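Local coordinates for NanU sialic acid binding protein (Bacteroides fragilis, PDB 4L7T) that binds sialic acid with high affinity as a SusD-family protein, probably capturing it at the bacterial outer membrane, at residues Ile268-Asn273 with Leu380-Ile385. Numbering follows the deposited sequence.
Sequences IFSIRN and LNDYPI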
loop_
_atom_site.group_PDB
_atom_site.type_symbol
_atom_site.label_atom_id
_atom_site.label_comp_id
_atom_site.label_asym_id
_atom_site.label_seq_id
_atom_site.Cartn_x
_atom_site.Cartn_y
_atom_site.Cartn_z
ATOM N N ILE A 268 -5.560 10.952 0.598
ATOM C CA ILE A 268 -6.820 10.678 -0.084
ATOM C C ILE A 268 -7.537 9.578 0.672
ATOM O O ILE A 268 -8.711 9.781 1.028
ATOM C CB ILE A 268 -6.657 10.362 -1.604
ATOM C CG1 ILE A 268 -6.036 11.588 -2.305
ATOM C CG2 ILE A 268 -7.972 9.842 -2.204
ATOM C CD1 ILE A 268 -5.639 11.187 -3.809
ATOM N N PHE A 269 -6.854 8.467 0.991
ATOM C CA PHE A 269 -7.552 7.461 1.860
ATOM C C PHE A 269 -6.481 6.755 2.722
ATOM O O PHE A 269 -5.417 6.407 2.186
ATOM C CB PHE A 269 -8.317 6.443 0.991
ATOM C CG PHE A 269 -8.927 5.342 1.774
ATOM C CD1 PHE A 269 -9.856 5.643 2.768
ATOM C CD2 PHE A 269 -8.544 4.030 1.595
ATOM C CE1 PHE A 269 -10.423 4.610 3.566
ATOM C CE2 PHE A 269 -9.091 2.988 2.403
ATOM C CZ PHE A 269 -10.035 3.308 3.396
ATOM N N SER A 270 -6.665 6.708 4.048
ATOM C CA SER A 270 -5.664 6.086 4.935
ATOM C C SER A 270 -6.372 5.179 5.884
ATOM O O SER A 270 -7.535 5.400 6.201
ATOM C CB SER A 270 -4.953 7.194 5.685
ATOM O OG SER A 270 -3.870 6.785 6.500
ATOM N N ILE A 271 -5.674 4.130 6.308
ATOM C CA ILE A 271 -6.159 3.245 7.389
ATOM C C ILE A 271 -5.815 3.884 8.693
ATOM O O ILE A 271 -4.695 4.176 8.997
ATOM C CB ILE A 271 -5.456 1.900 7.267
ATOM C CG1 ILE A 271 -5.772 1.239 5.942
ATOM C CG2 ILE A 271 -5.920 0.992 8.461
ATOM C CD1 ILE A 271 -7.126 0.981 5.607
ATOM N N ARG A 272 -6.826 4.197 9.534
ATOM C CA ARG A 272 -6.598 4.845 10.779
ATOM C C ARG A 272 -6.346 3.794 11.864
ATOM O O ARG A 272 -7.184 2.903 12.083
ATOM C CB ARG A 272 -7.796 5.721 11.289
ATOM C CG ARG A 272 -7.292 6.641 12.535
ATOM C CD ARG A 272 -8.374 7.502 13.209
ATOM N NE ARG A 272 -9.334 6.670 13.914
ATOM C CZ ARG A 272 -9.564 6.692 15.226
ATOM N NH1 ARG A 272 -8.938 7.558 16.024
ATOM N NH2 ARG A 272 -10.451 5.848 15.730
ATOM N N ASN A 273 -5.178 3.949 12.433
ATOM C CA ASN A 273 -4.685 3.225 13.602
ATOM C C ASN A 273 -4.733 4.220 14.784
ATOM O O ASN A 273 -4.524 5.459 14.657
ATOM C CB ASN A 273 -3.245 2.678 13.354
ATOM C CG ASN A 273 -3.184 1.748 12.140
ATOM O OD1 ASN A 273 -2.358 1.977 11.218
ATOM N ND2 ASN A 273 -4.133 0.784 12.018
ATOM N N LEU A 380 1.450 3.662 16.169
ATOM C CA LEU A 380 0.084 4.128 15.981
ATOM C C LEU A 380 0.001 5.093 14.773
ATOM O O LEU A 380 -0.947 5.886 14.685
ATOM C CB LEU A 380 -0.410 4.830 17.296
ATOM C CG LEU A 380 -0.392 3.926 18.552
ATOM C CD1 LEU A 380 -0.736 4.779 19.800
ATOM C CD2 LEU A 380 -1.406 2.853 18.449
ATOM N N ASN A 381 0.944 5.040 13.819
ATOM C CA ASN A 381 0.785 5.896 12.575
ATOM C C ASN A 381 -0.303 5.332 11.784
ATOM O O ASN A 381 -0.580 4.156 11.901
ATOM C CB ASN A 381 2.032 5.910 11.734
ATOM C CG ASN A 381 3.180 6.549 12.421
ATOM O OD1 ASN A 381 3.251 7.793 12.484
ATOM N ND2 ASN A 381 4.063 5.755 13.015
ATOM N N ASP A 382 -0.963 6.158 10.965
ATOM C CA ASP A 382 -1.910 5.632 10.040
ATOM C C ASP A 382 -1.103 4.946 8.892
ATOM O O ASP A 382 0.050 5.244 8.730
ATOM C CB ASP A 382 -2.700 6.799 9.450
ATOM C CG ASP A 382 -3.446 7.560 10.520
ATOM O OD1 ASP A 382 -3.982 6.895 11.466
ATOM O OD2 ASP A 382 -3.475 8.824 10.405
ATOM N N TYR A 383 -1.750 4.017 8.222
ATOM C CA TYR A 383 -1.142 3.363 7.046
ATOM C C TYR A 383 -1.833 3.979 5.810
ATOM O O TYR A 383 -2.929 3.633 5.484
ATOM C CB TYR A 383 -1.313 1.827 7.138
ATOM C CG TYR A 383 -0.720 1.141 5.950
ATOM C CD1 TYR A 383 0.651 1.335 5.710
ATOM C CD2 TYR A 383 -1.472 0.342 5.174
ATOM C CE1 TYR A 383 1.268 0.704 4.575
ATOM C CE2 TYR A 383 -0.904 -0.291 4.007
ATOM C CZ TYR A 383 0.495 -0.104 3.792
ATOM O OH TYR A 383 0.964 -0.716 2.628
ATOM N N PRO A 384 -1.089 4.777 4.997
ATOM C CA PRO A 384 -1.803 5.475 3.871
ATOM C C PRO A 384 -2.014 4.501 2.733
ATOM O O PRO A 384 -1.108 3.714 2.423
ATOM C CB PRO A 384 -0.829 6.559 3.386
ATOM C CG PRO A 384 0.521 6.162 3.908
ATOM C CD PRO A 384 0.246 5.296 5.220
ATOM N N ILE A 385 -3.178 4.498 2.142
ATOM C CA ILE A 385 -3.476 3.702 0.951
ATOM C C ILE A 385 -3.309 4.544 -0.309
ATOM O O ILE A 385 -2.648 4.114 -1.269
ATOM C CB ILE A 385 -4.978 3.149 1.022
ATOM C CG1 ILE A 385 -5.118 2.272 2.293
ATOM C CG2 ILE A 385 -5.378 2.451 -0.218
ATOM C CD1 ILE A 385 -4.203 0.942 2.338
#
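I271 and Y383 form the hydrogen-bonded pair at the centre of a short two-stranded antiparallel ribbon, a compact example of how a small sheet can be built into a largely helical protein. Two bonds join them. I271 N donates to Y383 O at 2.9 Å. Y383 N returns the bond to I271 O at 3.0 Å. Beyond the non-hydrogen-bonded pair S270 and P384, I385 N donates to F269 O at 2.9 Å.

The close packing lies largely on the apolar side. I385 sets CB against F269 CD2 at 3.7 Å, the ring and the branched chain running alongside each other in the same direction. CG1 of I385 also meets CG1 of I271 at 3.8 Å. With I271 CG1 beside its own backbone N (chi1 -61°), that branch lies at the edge of the Y383 ring, near its plane. On the other face the fit is also snug where D382 brings CB to 3.2 Å from S270 OG.

Toward the end of the ribbon at D382 and R272 the contact is polar and looser. The D382 carboxylate accepts a weak bond from N273 N, in the loop that follows the strand, at 3.3 Å to OD1. Stronger partners lie elsewhere: K262 forms a salt bridge with OD1 and Y202 bonds OD2. R272 is the exposed residue here; its chain bends at chi3 (68°), and its guanidinium pairs with E277 rather than D382.

Bulged at I268 and F269, which both face Y386, the ribbon joins strands 267-271 and 383-387 deep in the SusD-family fold. Helix 33-48 packs on F269 and I271, helix 206-223 on I268 and F269, and helix 51-58 on I271, Y383 and I385.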